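Local coordinates for protein GH26A (Muricauda sp. MAR_2010_75, PDB 6Q75) that is a glycoside hydrolase of family 26 that probably cleaves beta-mannosidic or related beta-glycosidic linkages in polysaccharides, at residues P169-P174 with N213-W218; L197-Y202 with H241-I246; A73-D78 with A103-M108; T29-V34 with E165-I170. All coordinates share one frame; numbering follows the deposited sequence.

Contact 1 (P169-P174 with N213-W218); sequences PILWRP and NLIWVW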
loop_
_atom_site.group_PDB
_atom_site.type_symbol
_atom_site.label_atom_id
_atom_site.label_comp_id
_atom_site.label_asym_id
_atom_site.label_seq_id
_atom_site.Cartn_x
_atom_site.Cartn_y
_atom_site.Cartn_z
ATOM N N PRO A 169 -0.851 3.133 13.950
ATOM C CA PRO A 169 0.214 3.119 12.948
ATOM C C PRO A 169 -0.363 2.664 11.619
ATOM O O PRO A 169 -1.246 1.801 11.586
ATOM C CB PRO A 169 1.193 2.070 13.497
ATOM C CG PRO A 169 0.272 1.069 14.160
ATOM C CD PRO A 169 -0.932 1.860 14.688
ATOM N N ILE A 170 0.154 3.219 10.516
ATOM C CA ILE A 170 -0.431 2.980 9.193
ATOM C C ILE A 170 0.621 2.400 8.253
ATOM O O ILE A 170 1.685 2.992 8.076
ATOM C CB ILE A 170 -1.009 4.284 8.606
ATOM C CG1 ILE A 170 -1.975 4.931 9.608
ATOM C CG2 ILE A 170 -1.620 4.048 7.200
ATOM C CD1 ILE A 170 -3.234 4.153 9.849
ATOM N N LEU A 171 0.327 1.240 7.630
ATOM C CA LEU A 171 1.140 0.833 6.492
ATOM C C LEU A 171 0.707 1.677 5.295
ATOM O O LEU A 171 -0.306 1.386 4.646
ATOM C CB LEU A 171 0.958 -0.665 6.208
ATOM C CG LEU A 171 1.425 -1.553 7.364
ATOM C CD1 LEU A 171 0.941 -3.005 7.135
ATOM C CD2 LEU A 171 2.956 -1.538 7.514
ATOM N N TRP A 172 1.457 2.751 5.009
ATOM C CA TRP A 172 1.052 3.781 4.057
ATOM C C TRP A 172 1.686 3.495 2.697
ATOM O O TRP A 172 2.911 3.392 2.605
ATOM C CB TRP A 172 1.501 5.139 4.621
ATOM C CG TRP A 172 1.386 6.320 3.748
ATOM C CD1 TRP A 172 2.395 7.177 3.397
ATOM C CD2 TRP A 172 0.192 6.835 3.145
ATOM N NE1 TRP A 172 1.908 8.182 2.585
ATOM C CE2 TRP A 172 0.558 8.006 2.429
ATOM C CE3 TRP A 172 -1.150 6.420 3.136
ATOM C CZ2 TRP A 172 -0.360 8.766 1.704
ATOM C CZ3 TRP A 172 -2.067 7.164 2.394
ATOM C CH2 TRP A 172 -1.663 8.349 1.708
ATOM N N ARG A 173 0.855 3.302 1.642
ATOM C CA ARG A 173 1.336 2.875 0.325
ATOM C C ARG A 173 0.887 3.879 -0.739
ATOM O O ARG A 173 -0.071 3.640 -1.481
ATOM C CB ARG A 173 0.876 1.441 -0.011
ATOM C CG ARG A 173 0.657 0.534 1.218
ATOM C CD ARG A 173 0.522 -0.935 0.785
ATOM N NE ARG A 173 -0.365 -1.077 -0.380
ATOM C CZ ARG A 173 -1.695 -1.043 -0.307
ATOM N NH1 ARG A 173 -2.417 -1.162 -1.417
ATOM N NH2 ARG A 173 -2.310 -0.862 0.866
ATOM N N PRO A 174 1.521 5.055 -0.799
ATOM C CA PRO A 174 1.150 6.055 -1.804
ATOM C C PRO A 174 1.765 5.804 -3.185
ATOM O O PRO A 174 2.853 5.239 -3.325
ATOM C CB PRO A 174 1.701 7.355 -1.191
ATOM C CG PRO A 174 3.015 6.873 -0.514
ATOM C CD PRO A 174 2.684 5.435 0.006
ATOM N N ASN A 213 3.291 8.524 12.500
ATOM C CA ASN A 213 2.664 7.220 12.635
ATOM C C ASN A 213 2.643 6.439 11.328
ATOM O O ASN A 213 1.963 5.409 11.253
ATOM C CB ASN A 213 1.242 7.376 13.167
ATOM C CG ASN A 213 0.369 8.141 12.203
ATOM O OD1 ASN A 213 0.838 9.090 11.550
ATOM N ND2 ASN A 213 -0.897 7.736 12.085
ATOM N N LEU A 214 3.353 6.891 10.299
ATOM C CA LEU A 214 3.348 6.214 9.006
ATOM C C LEU A 214 4.547 5.284 8.860
ATOM O O LEU A 214 5.662 5.614 9.276
ATOM C CB LEU A 214 3.349 7.223 7.861
ATOM C CG LEU A 214 2.327 8.362 7.990
ATOM C CD1 LEU A 214 2.449 9.343 6.834
ATOM C CD2 LEU A 214 0.923 7.781 8.032
ATOM N N ILE A 215 4.284 4.077 8.357
ATOM C CA ILE A 215 5.309 3.174 7.852
ATOM C C ILE A 215 5.275 3.297 6.339
ATOM O O ILE A 215 4.232 3.054 5.717
ATOM C CB ILE A 215 5.045 1.725 8.305
ATOM C CG1 ILE A 215 5.320 1.595 9.813
ATOM C CG2 ILE A 215 5.917 0.734 7.532
ATOM C CD1 ILE A 215 4.717 0.348 10.419
ATOM N N TRP A 216 6.397 3.669 5.727
ATOM C CA TRP A 216 6.373 4.033 4.315
ATOM C C TRP A 216 6.572 2.799 3.455
ATOM O O TRP A 216 7.666 2.225 3.415
ATOM C CB TRP A 216 7.416 5.100 3.997
ATOM C CG TRP A 216 6.950 6.441 4.515
ATOM C CD1 TRP A 216 6.926 6.865 5.815
ATOM C CD2 TRP A 216 6.331 7.481 3.743
ATOM N NE1 TRP A 216 6.380 8.130 5.889
ATOM C CE2 TRP A 216 6.004 8.523 4.630
ATOM C CE3 TRP A 216 6.061 7.647 2.384
ATOM C CZ2 TRP A 216 5.394 9.700 4.203
ATOM C CZ3 TRP A 216 5.461 8.816 1.961
ATOM C CH2 TRP A 216 5.152 9.841 2.873
ATOM N N VAL A 217 5.522 2.417 2.731
ATOM C CA VAL A 217 5.552 1.205 1.918
ATOM C C VAL A 217 5.661 1.650 0.473
ATOM O O VAL A 217 4.723 2.252 -0.072
ATOM C CB VAL A 217 4.317 0.324 2.120
ATOM C CG1 VAL A 217 4.471 -0.990 1.271
ATOM C CG2 VAL A 217 4.119 -0.005 3.610
ATOM N N TRP A 218 6.797 1.332 -0.150
ATOM C CA TRP A 218 7.030 1.591 -1.564
ATOM C C TRP A 218 6.511 0.375 -2.316
ATOM O O TRP A 218 7.095 -0.698 -2.210
ATOM C CB TRP A 218 8.523 1.815 -1.798
ATOM C CG TRP A 218 8.953 2.087 -3.228
ATOM C CD1 TRP A 218 9.048 3.312 -3.858
ATOM C CD2 TRP A 218 9.420 1.120 -4.165
ATOM N NE1 TRP A 218 9.533 3.151 -5.137
ATOM C CE2 TRP A 218 9.763 1.814 -5.352
ATOM C CE3 TRP A 218 9.573 -0.277 -4.125
ATOM C CZ2 TRP A 218 10.241 1.162 -6.482
ATOM C CZ3 TRP A 218 10.051 -0.920 -5.262
ATOM C CH2 TRP A 218 10.383 -0.206 -6.413
HETATM O O HOH W 1 3.580 2.739 -2.532
#
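W172 drives the pyrrole edge of its indole into one face of W216, an edge-to-face pair with planes at 88° in which W172 NE1 comes within 3.7 Å of W216 CH2. Both side chains leave the same face of the sheet, but W172 CG is anti to the backbone N (chi1 171°) and W216 CG anti to the carbonyl carbon (chi1 -75°), a difference that turns the edge of one indole onto the face of the other. L214 CD1 lies over a face of W172, and P174 CG approaches W216 CZ3 at 4.0 Å. With an alanine in place of W216, the NE1 edge of W172 would probably lose the surface it abuts, opening a gap toward helix 194-208. That helix links the two strands, which lie parallel and adjacent in the beta/alpha barrel of this family, a beta-alpha-beta crossover. I170 and W172 each bond through both N and O to the neighbouring backbone, using N213, I215 and V217. On the other face L171 CD2 packs 3.7 Å from I215 CG2. R173 CG lies alongside V217 CB (3.8 Å), its guanidinium bonded to N219 and T106. Whereas the tryptophan side packs directly, beyond V217 a water donating to P174 O (2.7 Å) and V217 O (2.8 Å) bridges the strands.

Contact 2 (L197-Y202 with H241-I246); sequences LWKQLY and HKYVDI
A single hydrogen bond joins W198 to Y243: the indole NE1 donates to Y243 O over 2.9 Å, nearly straight at 161°. The oxygen sits in the indole plane, at its edge, yet the donor stands above the carbonyl plane, 44° out of it. Ring contacts centre on Y243. Its CD1 edge is turned to a face of Y202, 3.9 Å from Y202 CG, in a T-shaped pair with planes at 81°. One face of the Y243 ring receives K199 CG, a CH-pi contact 3.8 Å from the ring centroid, with the extended lysine chain carrying on past CE2; K242 CG covers the opposite face, so the ring is sandwiched between two lysine chains. Apolar contacts complete the interface, W198 CD1 meeting Y243 CB at 3.7 Å and W198 CZ2 meeting V244 CG2 at 4.1 Å. W198 and Y202, one helical turn apart, both hold CG anti to the backbone N, which sends both rings toward the 241-246 loop. Helix 194-208 thus faces the loop leading into strand 246-251, while behind these rings lies strand 214-221, where W198 meets W218 edge to face and Y202 meets W216; L201 of the same helix packs on V153 of helix 144-165.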
loop_
_atom_site.group_PDB
_atom_site.type_symbol
_atom_site.label_atom_id
_atom_site.label_comp_id
_atom_site.label_asym_id
_atom_site.label_seq_id
_atom_site.Cartn_x
_atom_site.Cartn_y
_atom_site.Cartn_z
ATOM N N LEU A 197 8.830 13.024 -6.726
ATOM C CA LEU A 197 7.478 13.048 -6.178
ATOM C C LEU A 197 7.425 12.350 -4.821
ATOM O O LEU A 197 6.810 12.855 -3.877
ATOM C CB LEU A 197 6.489 12.395 -7.157
ATOM C CG LEU A 197 5.064 12.175 -6.623
ATOM C CD1 LEU A 197 4.460 13.539 -6.226
ATOM C CD2 LEU A 197 4.146 11.462 -7.663
ATOM N N TRP A 198 8.046 11.172 -4.710
ATOM C CA TRP A 198 8.043 10.450 -3.443
ATOM C C TRP A 198 8.626 11.308 -2.326
ATOM O O TRP A 198 8.044 11.425 -1.236
ATOM C CB TRP A 198 8.841 9.160 -3.594
ATOM C CG TRP A 198 8.833 8.290 -2.373
ATOM C CD1 TRP A 198 9.671 8.356 -1.294
ATOM C CD2 TRP A 198 7.930 7.215 -2.116
ATOM N NE1 TRP A 198 9.342 7.371 -0.381
ATOM C CE2 TRP A 198 8.276 6.661 -0.866
ATOM C CE3 TRP A 198 6.854 6.667 -2.825
ATOM C CZ2 TRP A 198 7.591 5.582 -0.313
ATOM C CZ3 TRP A 198 6.169 5.600 -2.264
ATOM C CH2 TRP A 198 6.534 5.081 -1.020
ATOM N N LYS A 199 9.777 11.931 -2.586
ATOM C CA LYS A 199 10.428 12.722 -1.546
ATOM C C LYS A 199 9.628 13.968 -1.199
ATOM O O LYS A 199 9.619 14.396 -0.037
ATOM C CB LYS A 199 11.836 13.103 -1.991
ATOM C CG LYS A 199 12.769 11.910 -2.205
ATOM C CD LYS A 199 14.026 12.399 -2.884
ATOM C CE LYS A 199 14.758 11.320 -3.655
ATOM N NZ LYS A 199 15.868 11.987 -4.411
ATOM N N GLN A 200 8.949 14.559 -2.185
ATOM C CA GLN A 200 8.118 15.733 -1.918
ATOM C C GLN A 200 6.919 15.368 -1.047
ATOM O O GLN A 200 6.545 16.118 -0.132
ATOM C CB GLN A 200 7.658 16.369 -3.235
ATOM C CG GLN A 200 6.995 17.732 -3.079
ATOM C CD GLN A 200 6.716 18.377 -4.434
ATOM O OE1 GLN A 200 5.573 18.408 -4.908
ATOM N NE2 GLN A 200 7.761 18.851 -5.073
ATOM N N LEU A 201 6.292 14.226 -1.324
ATOM C CA LEU A 201 5.206 13.773 -0.466
ATOM C C LEU A 201 5.735 13.459 0.928
ATOM O O LEU A 201 5.095 13.780 1.936
ATOM C CB LEU A 201 4.532 12.535 -1.072
ATOM C CG LEU A 201 3.348 12.002 -0.242
ATOM C CD1 LEU A 201 2.176 12.953 -0.360
ATOM C CD2 LEU A 201 2.902 10.614 -0.720
ATOM N N TYR A 202 6.903 12.818 0.997
ATOM C CA TYR A 202 7.484 12.471 2.289
ATOM C C TYR A 202 7.719 13.728 3.110
ATOM O O TYR A 202 7.332 13.801 4.284
ATOM C CB TYR A 202 8.786 11.699 2.075
ATOM C CG TYR A 202 9.370 11.142 3.348
ATOM C CD1 TYR A 202 10.095 11.959 4.195
ATOM C CD2 TYR A 202 9.207 9.798 3.697
ATOM C CE1 TYR A 202 10.636 11.488 5.364
ATOM C CE2 TYR A 202 9.763 9.307 4.887
ATOM C CZ TYR A 202 10.475 10.159 5.706
ATOM O OH TYR A 202 11.042 9.728 6.898
ATOM N N HIS A 241 16.913 4.181 0.434
ATOM C CA HIS A 241 16.516 3.572 1.698
ATOM C C HIS A 241 16.119 4.605 2.739
ATOM O O HIS A 241 15.362 4.285 3.660
ATOM C CB HIS A 241 17.668 2.718 2.237
ATOM C CG HIS A 241 18.081 1.635 1.293
ATOM N ND1 HIS A 241 17.189 0.711 0.791
ATOM C CD2 HIS A 241 19.279 1.349 0.730
ATOM C CE1 HIS A 241 17.823 -0.111 -0.027
ATOM N NE2 HIS A 241 19.096 0.248 -0.072
ATOM N N LYS A 242 16.584 5.846 2.602
ATOM C CA LYS A 242 16.242 6.860 3.583
ATOM C C LYS A 242 14.746 7.172 3.617
ATOM O O LYS A 242 14.242 7.687 4.628
ATOM C CB LYS A 242 17.059 8.108 3.228
ATOM C CG LYS A 242 16.616 9.390 3.837
ATOM C CD LYS A 242 17.384 10.542 3.246
ATOM C CE LYS A 242 17.108 11.803 4.049
ATOM N NZ LYS A 242 18.358 12.488 4.438
ATOM N N TYR A 243 14.016 6.839 2.553
ATOM C CA TYR A 243 12.628 7.248 2.394
ATOM C C TYR A 243 11.650 6.086 2.373
ATOM O O TYR A 243 10.461 6.310 2.102
ATOM C CB TYR A 243 12.450 8.034 1.088
ATOM C CG TYR A 243 13.256 9.310 1.091
ATOM C CD1 TYR A 243 12.856 10.386 1.851
ATOM C CD2 TYR A 243 14.404 9.433 0.324
ATOM C CE1 TYR A 243 13.593 11.560 1.871
ATOM C CE2 TYR A 243 15.140 10.607 0.335
ATOM C CZ TYR A 243 14.731 11.662 1.108
ATOM O OH TYR A 243 15.460 12.836 1.135
ATOM N N VAL A 244 12.103 4.860 2.622
ATOM C CA VAL A 244 11.247 3.681 2.460
ATOM C C VAL A 244 11.468 2.750 3.653
ATOM O O VAL A 244 12.616 2.454 3.996
ATOM C CB VAL A 244 11.549 2.939 1.139
ATOM C CG1 VAL A 244 10.723 1.643 1.056
ATOM C CG2 VAL A 244 11.299 3.837 -0.091
ATOM N N ASP A 245 10.374 2.280 4.283
ATOM C CA ASP A 245 10.440 1.287 5.359
ATOM C C ASP A 245 10.283 -0.139 4.839
ATOM O O ASP A 245 10.968 -1.052 5.311
ATOM C CB ASP A 245 9.329 1.538 6.390
ATOM C CG ASP A 245 9.586 2.775 7.265
ATOM O OD1 ASP A 245 10.645 2.852 7.948
ATOM O OD2 ASP A 245 8.716 3.677 7.258
ATOM N N ILE A 246 9.364 -0.344 3.909
ATOM C CA ILE A 246 8.994 -1.682 3.442
ATOM C C ILE A 246 8.841 -1.606 1.934
ATOM O O ILE A 246 8.295 -0.625 1.419
ATOM C CB ILE A 246 7.688 -2.140 4.116
ATOM C CG1 ILE A 246 7.874 -2.219 5.631
ATOM C CG2 ILE A 246 7.221 -3.521 3.548
ATOM C CD1 ILE A 246 6.778 -2.927 6.328
#

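Contact 3 (A73-D78 with A103-M108); sequences AVWGTD and AIVTLM
W75 meets the 103-108 strand along much of its length. Its CB lies 4.1 Å from A103 CB, and with CG anti to the backbone N (chi1 173°) the indole extends alongside V105. CE3 then brings the edge of the six-membered ring to V105 CG1 at 3.9 Å, and CZ3 reaches L107 CD2 at 4.0 Å, while NE1 is hydrogen-bonded to S58 and the ring packs on helix 88-100. A serine replacing W75 would probably leave V105 and L107 without their aromatic partner and S58 without its indole N-H. Helix 88-100 joins the two parallel strands in a beta-alpha-beta unit of the barrel. Backbone pairing is short and straight at first, from I104 N on A73 O to T106 N on W75 O, then slackens: T77 N to T106 O is a weak 3.3 Å. On the other face T106 CG2 stands 3.5 Å from G76 CA, where a beta-carbon would clash. V74 CG1 packs 3.6 Å from that same methyl, and further along D78 CB touches M108 CG at 3.5 Å. A glycerol, probably from the crystallisation liquor, lies about 4 Å from the D78 side chain. Apolar side chains and backbone bonds thus make the contact, while the polar ends of T77 and D78 are satisfied elsewhere, by S52, H110 and Y80, consistent with a barrel whose substrate site lies at the C-terminal ends of its strands.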
loop_
_atom_site.group_PDB
_atom_site.type_symbol
_atom_site.label_atom_id
_atom_site.label_comp_id
_atom_site.label_asym_id
_atom_site.label_seq_id
_atom_site.Cartn_x
_atom_site.Cartn_y
_atom_site.Cartn_z
ATOM N N ALA A 73 -5.499 -10.577 9.345
ATOM C CA ALA A 73 -4.668 -9.760 10.231
ATOM C C ALA A 73 -4.562 -8.328 9.725
ATOM O O ALA A 73 -4.474 -7.393 10.528
ATOM C CB ALA A 73 -3.268 -10.360 10.373
ATOM N N VAL A 74 -4.525 -8.140 8.405
ATOM C CA VAL A 74 -4.319 -6.823 7.809
ATOM C C VAL A 74 -5.609 -6.377 7.136
ATOM O O VAL A 74 -6.198 -7.117 6.333
ATOM C CB VAL A 74 -3.141 -6.821 6.819
ATOM C CG1 VAL A 74 -3.077 -5.516 6.040
ATOM C CG2 VAL A 74 -1.821 -7.077 7.568
ATOM N N TRP A 75 -6.027 -5.151 7.462
ATOM C CA TRP A 75 -7.227 -4.510 6.951
ATOM C C TRP A 75 -6.780 -3.357 6.064
ATOM O O TRP A 75 -5.987 -2.521 6.511
ATOM C CB TRP A 75 -8.071 -3.980 8.120
ATOM C CG TRP A 75 -9.280 -3.130 7.749
ATOM C CD1 TRP A 75 -10.546 -3.585 7.514
ATOM C CD2 TRP A 75 -9.331 -1.701 7.583
ATOM N NE1 TRP A 75 -11.385 -2.539 7.216
ATOM C CE2 TRP A 75 -10.665 -1.369 7.247
ATOM C CE3 TRP A 75 -8.386 -0.670 7.697
ATOM C CZ2 TRP A 75 -11.082 -0.058 7.021
ATOM C CZ3 TRP A 75 -8.808 0.651 7.459
ATOM C CH2 TRP A 75 -10.144 0.937 7.131
ATOM N N GLY A 76 -7.274 -3.304 4.836
ATOM C CA GLY A 76 -6.883 -2.247 3.907
ATOM C C GLY A 76 -8.046 -1.544 3.236
ATOM O O GLY A 76 -9.060 -2.160 2.921
ATOM N N THR A 77 -7.902 -0.232 3.063
ATOM C CA THR A 77 -8.783 0.469 2.126
ATOM C C THR A 77 -7.975 1.614 1.514
ATOM O O THR A 77 -6.737 1.583 1.532
ATOM C CB THR A 77 -10.125 0.881 2.778
ATOM O OG1 THR A 77 -11.044 1.322 1.744
ATOM C CG2 THR A 77 -9.954 1.968 3.844
ATOM N N ASP A 78 -8.677 2.585 0.912
ATOM C CA ASP A 78 -8.114 3.474 -0.106
ATOM C C ASP A 78 -8.771 4.839 0.037
ATOM O O ASP A 78 -9.994 4.924 0.205
ATOM C CB ASP A 78 -8.382 2.831 -1.486
ATOM C CG ASP A 78 -7.922 3.643 -2.699
ATOM O OD1 ASP A 78 -7.289 4.721 -2.621
ATOM O OD2 ASP A 78 -8.161 3.097 -3.809
ATOM N N ALA A 103 -6.713 -5.425 14.354
ATOM C CA ALA A 103 -6.193 -5.547 13.001
ATOM C C ALA A 103 -5.027 -4.590 12.774
ATOM O O ALA A 103 -4.866 -3.574 13.463
ATOM C CB ALA A 103 -7.287 -5.244 11.971
ATOM N N ILE A 104 -4.201 -4.932 11.800
ATOM C CA ILE A 104 -3.127 -4.056 11.332
ATOM C C ILE A 104 -3.665 -3.285 10.135
ATOM O O ILE A 104 -4.291 -3.874 9.251
ATOM C CB ILE A 104 -1.868 -4.868 10.980
ATOM C CG1 ILE A 104 -1.276 -5.514 12.251
ATOM C CG2 ILE A 104 -0.819 -4.007 10.303
ATOM C CD1 ILE A 104 -0.277 -6.633 11.955
ATOM N N VAL A 105 -3.478 -1.954 10.117
ATOM C CA VAL A 105 -4.162 -1.089 9.150
ATOM C C VAL A 105 -3.216 -0.719 8.018
ATOM O O VAL A 105 -2.102 -0.240 8.261
ATOM C CB VAL A 105 -4.686 0.192 9.826
ATOM C CG1 VAL A 105 -5.125 1.239 8.752
ATOM C CG2 VAL A 105 -5.791 -0.129 10.784
ATOM N N THR A 106 -3.673 -0.882 6.767
ATOM C CA THR A 106 -2.940 -0.352 5.623
ATOM C C THR A 106 -3.854 0.547 4.792
ATOM O O THR A 106 -5.048 0.276 4.647
ATOM C CB THR A 106 -2.318 -1.481 4.739
ATOM O OG1 THR A 106 -1.542 -0.877 3.695
ATOM C CG2 THR A 106 -3.376 -2.427 4.129
ATOM N N LEU A 107 -3.299 1.658 4.299
ATOM C CA LEU A 107 -4.065 2.620 3.507
ATOM C C LEU A 107 -3.275 3.004 2.263
ATOM O O LEU A 107 -2.047 3.146 2.310
ATOM C CB LEU A 107 -4.394 3.886 4.334
ATOM C CG LEU A 107 -5.293 3.573 5.541
ATOM C CD1 LEU A 107 -5.411 4.813 6.451
ATOM C CD2 LEU A 107 -6.680 3.093 5.087
ATOM N N MET A 108 -3.988 3.126 1.142
ATOM C CA MET A 108 -3.444 3.587 -0.128
ATOM C C MET A 108 -4.230 4.818 -0.586
ATOM O O MET A 108 -5.118 5.316 0.121
ATOM C CB MET A 108 -3.498 2.474 -1.183
ATOM C CG MET A 108 -4.929 2.055 -1.513
ATOM S SD MET A 108 -5.012 0.566 -2.531
ATOM C CE MET A 108 -4.050 1.078 -3.962
#

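Contact 4 (T29-V34 with E165-I170); sequences TEEVKV and EAKVPI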
loop_
_atom_site.group_PDB
_atom_site.type_symbol
_atom_site.label_atom_id
_atom_site.label_comp_id
_atom_site.label_asym_id
_atom_site.label_seq_id
_atom_site.Cartn_x
_atom_site.Cartn_y
_atom_site.Cartn_z
ATOM N N THR A 29 6.418 7.077 16.085
ATOM C CA THR A 29 5.688 6.810 17.318
ATOM C C THR A 29 5.967 5.391 17.805
ATOM O O THR A 29 6.471 4.549 17.065
ATOM C CB THR A 29 4.190 6.985 17.107
ATOM O OG1 THR A 29 3.747 6.030 16.143
ATOM C CG2 THR A 29 3.895 8.374 16.604
ATOM N N GLU A 30 5.635 5.140 19.078
ATOM C CA GLU A 30 5.869 3.820 19.662
ATOM C C GLU A 30 5.112 2.718 18.917
ATOM O O GLU A 30 5.664 1.635 18.682
ATOM C CB GLU A 30 5.479 3.834 21.139
ATOM C CG GLU A 30 6.254 4.851 21.948
ATOM N N GLU A 31 3.869 2.985 18.490
ATOM C CA GLU A 31 3.109 1.948 17.789
ATOM C C GLU A 31 3.739 1.594 16.446
ATOM O O GLU A 31 3.624 0.445 15.996
ATOM C CB GLU A 31 1.650 2.376 17.611
ATOM C CG GLU A 31 1.477 3.620 16.761
ATOM C CD GLU A 31 1.347 4.901 17.576
ATOM O OE1 GLU A 31 1.674 4.885 18.804
ATOM O OE2 GLU A 31 0.930 5.921 16.959
ATOM N N VAL A 32 4.402 2.553 15.788
ATOM C CA VAL A 32 5.122 2.244 14.552
ATOM C C VAL A 32 6.333 1.370 14.856
ATOM O O VAL A 32 6.613 0.387 14.162
ATOM C CB VAL A 32 5.538 3.539 13.825
ATOM C CG1 VAL A 32 6.687 3.279 12.856
ATOM C CG2 VAL A 32 4.361 4.155 13.087
ATOM N N LYS A 33 7.087 1.726 15.891
ATOM C CA LYS A 33 8.268 0.936 16.226
ATOM C C LYS A 33 7.884 -0.480 16.624
ATOM O O LYS A 33 8.561 -1.445 16.243
ATOM C CB LYS A 33 9.054 1.629 17.325
ATOM C CG LYS A 33 9.662 2.906 16.813
ATOM N N VAL A 34 6.785 -0.623 17.371
ATOM C CA VAL A 34 6.311 -1.947 17.767
ATOM C C VAL A 34 5.893 -2.754 16.540
ATOM O O VAL A 34 6.252 -3.933 16.403
ATOM C CB VAL A 34 5.169 -1.816 18.789
ATOM C CG1 VAL A 34 4.491 -3.155 18.984
ATOM C CG2 VAL A 34 5.722 -1.329 20.130
ATOM N N GLU A 165 -3.550 10.832 16.219
ATOM C CA GLU A 165 -4.105 11.177 17.526
ATOM C C GLU A 165 -4.773 9.974 18.187
ATOM O O GLU A 165 -4.807 9.885 19.416
ATOM C CB GLU A 165 -5.088 12.345 17.368
ATOM C CG GLU A 165 -6.163 12.458 18.445
ATOM C CD GLU A 165 -7.316 13.374 18.039
ATOM O OE1 GLU A 165 -7.050 14.520 17.613
ATOM O OE2 GLU A 165 -8.492 12.947 18.150
ATOM N N ALA A 166 -5.315 9.047 17.400
ATOM C CA ALA A 166 -5.829 7.787 17.932
ATOM C C ALA A 166 -4.743 6.738 18.132
ATOM O O ALA A 166 -5.065 5.617 18.546
ATOM C CB ALA A 166 -6.908 7.221 17.000
ATOM N N LYS A 167 -3.483 7.068 17.831
ATOM C CA LYS A 167 -2.327 6.181 18.014
ATOM C C LYS A 167 -2.404 4.944 17.118
ATOM O O LYS A 167 -2.004 3.861 17.526
ATOM C CB LYS A 167 -2.146 5.767 19.485
ATOM C CG LYS A 167 -2.237 6.971 20.457
ATOM C CD LYS A 167 -2.199 6.566 21.932
ATOM C CE LYS A 167 -0.966 5.768 22.292
ATOM N NZ LYS A 167 -0.862 5.568 23.784
ATOM N N VAL A 168 -2.879 5.116 15.890
ATOM C CA VAL A 168 -2.947 4.035 14.903
ATOM C C VAL A 168 -1.731 4.139 13.990
ATOM O O VAL A 168 -1.601 5.136 13.264
ATOM C CB VAL A 168 -4.248 4.091 14.083
ATOM C CG1 VAL A 168 -4.358 2.846 13.096
ATOM C CG2 VAL A 168 -5.472 4.165 14.995
ATOM N N PRO A 169 -0.851 3.133 13.950
ATOM C CA PRO A 169 0.214 3.119 12.948
ATOM C C PRO A 169 -0.363 2.664 11.619
ATOM O O PRO A 169 -1.246 1.801 11.586
ATOM C CB PRO A 169 1.193 2.070 13.497
ATOM C CG PRO A 169 0.272 1.069 14.160
ATOM C CD PRO A 169 -0.932 1.860 14.688
ATOM N N ILE A 170 0.154 3.219 10.516
ATOM C CA ILE A 170 -0.431 2.980 9.193
ATOM C C ILE A 170 0.621 2.400 8.253
ATOM O O ILE A 170 1.685 2.992 8.076
ATOM C CB ILE A 170 -1.009 4.284 8.606
ATOM C CG1 ILE A 170 -1.975 4.931 9.608
ATOM C CG2 ILE A 170 -1.620 4.048 7.200
ATOM C CD1 ILE A 170 -3.234 4.153 9.849
#
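E31 takes an uncommon shape to reach P169 and K167: CG lies between the backbone N and the carbonyl carbon (chi1 62°), and a bend at chi2 (-96°) folds the carboxylate back over the loop. The aliphatic part of the side chain consequently runs across the proline ring, with E31 CG 3.6 Å from P169 CB and E31 CB 3.9 Å from P169 CD. V32, the next residue of the helix, adds its CG2 methyl to the same ring atom, 3.8 Å from P169 CB, the methyl passing alongside the ring. Beyond the ring the carboxylate settles against the backbone of K167, where OE2 comes 3.4 Å from K167 CA and the nearest approach to its side chain is E31 OE1 to K167 CB at 4.0 Å. K167 has positive phi (65°) and closes helix 144-165 with a Schellman motif; this turn redirects the chain into V168 and P169, from which strand 170-173 begins. The contact thus sets the first turn of helix 30-40, with T29 as its N-cap, against an alpha-to-beta loop of the barrel. Y99 of helix 88-100 also touches P169, and V32 reaches I215. The E31 methylenes and V32 methyl, packed on the proline ring, carry most of the interface, the carboxylate adding contact with the K167 backbone; with K167 NZ 5.6 Å from E31 OE1, attraction between the opposite charges is likely to be only diffuse.

How the contacts relate
Contacts 1 and 3 belong to one parallel barrel sheet, because strand 104-108 pairs with strand 170-173: L171 N meets V105 O at 2.9 Å, and L171 O meets T106 OG1 at 2.7 Å. The 241-246 loop of contact 2 leads into strand 246-251, the neighbour of strand 214-221, with I246 O 2.9 Å from W218 N; separately, the D245 side chain reaches W216 N through OD2 at 2.8 Å. Contact 4 shares P169 and I170 with contact 1 and lies where strand 170-173 starts; I170 CD1 also packs 3.6 Å from V105 CG1 of contact 3. Contacts 2 and 3, with centres about 19 Å apart, do not touch. The bound Tris and glycerol molecules, each about 4 Å from a side chain of contact 3, may mark a pocket at the C-terminal end of the strands.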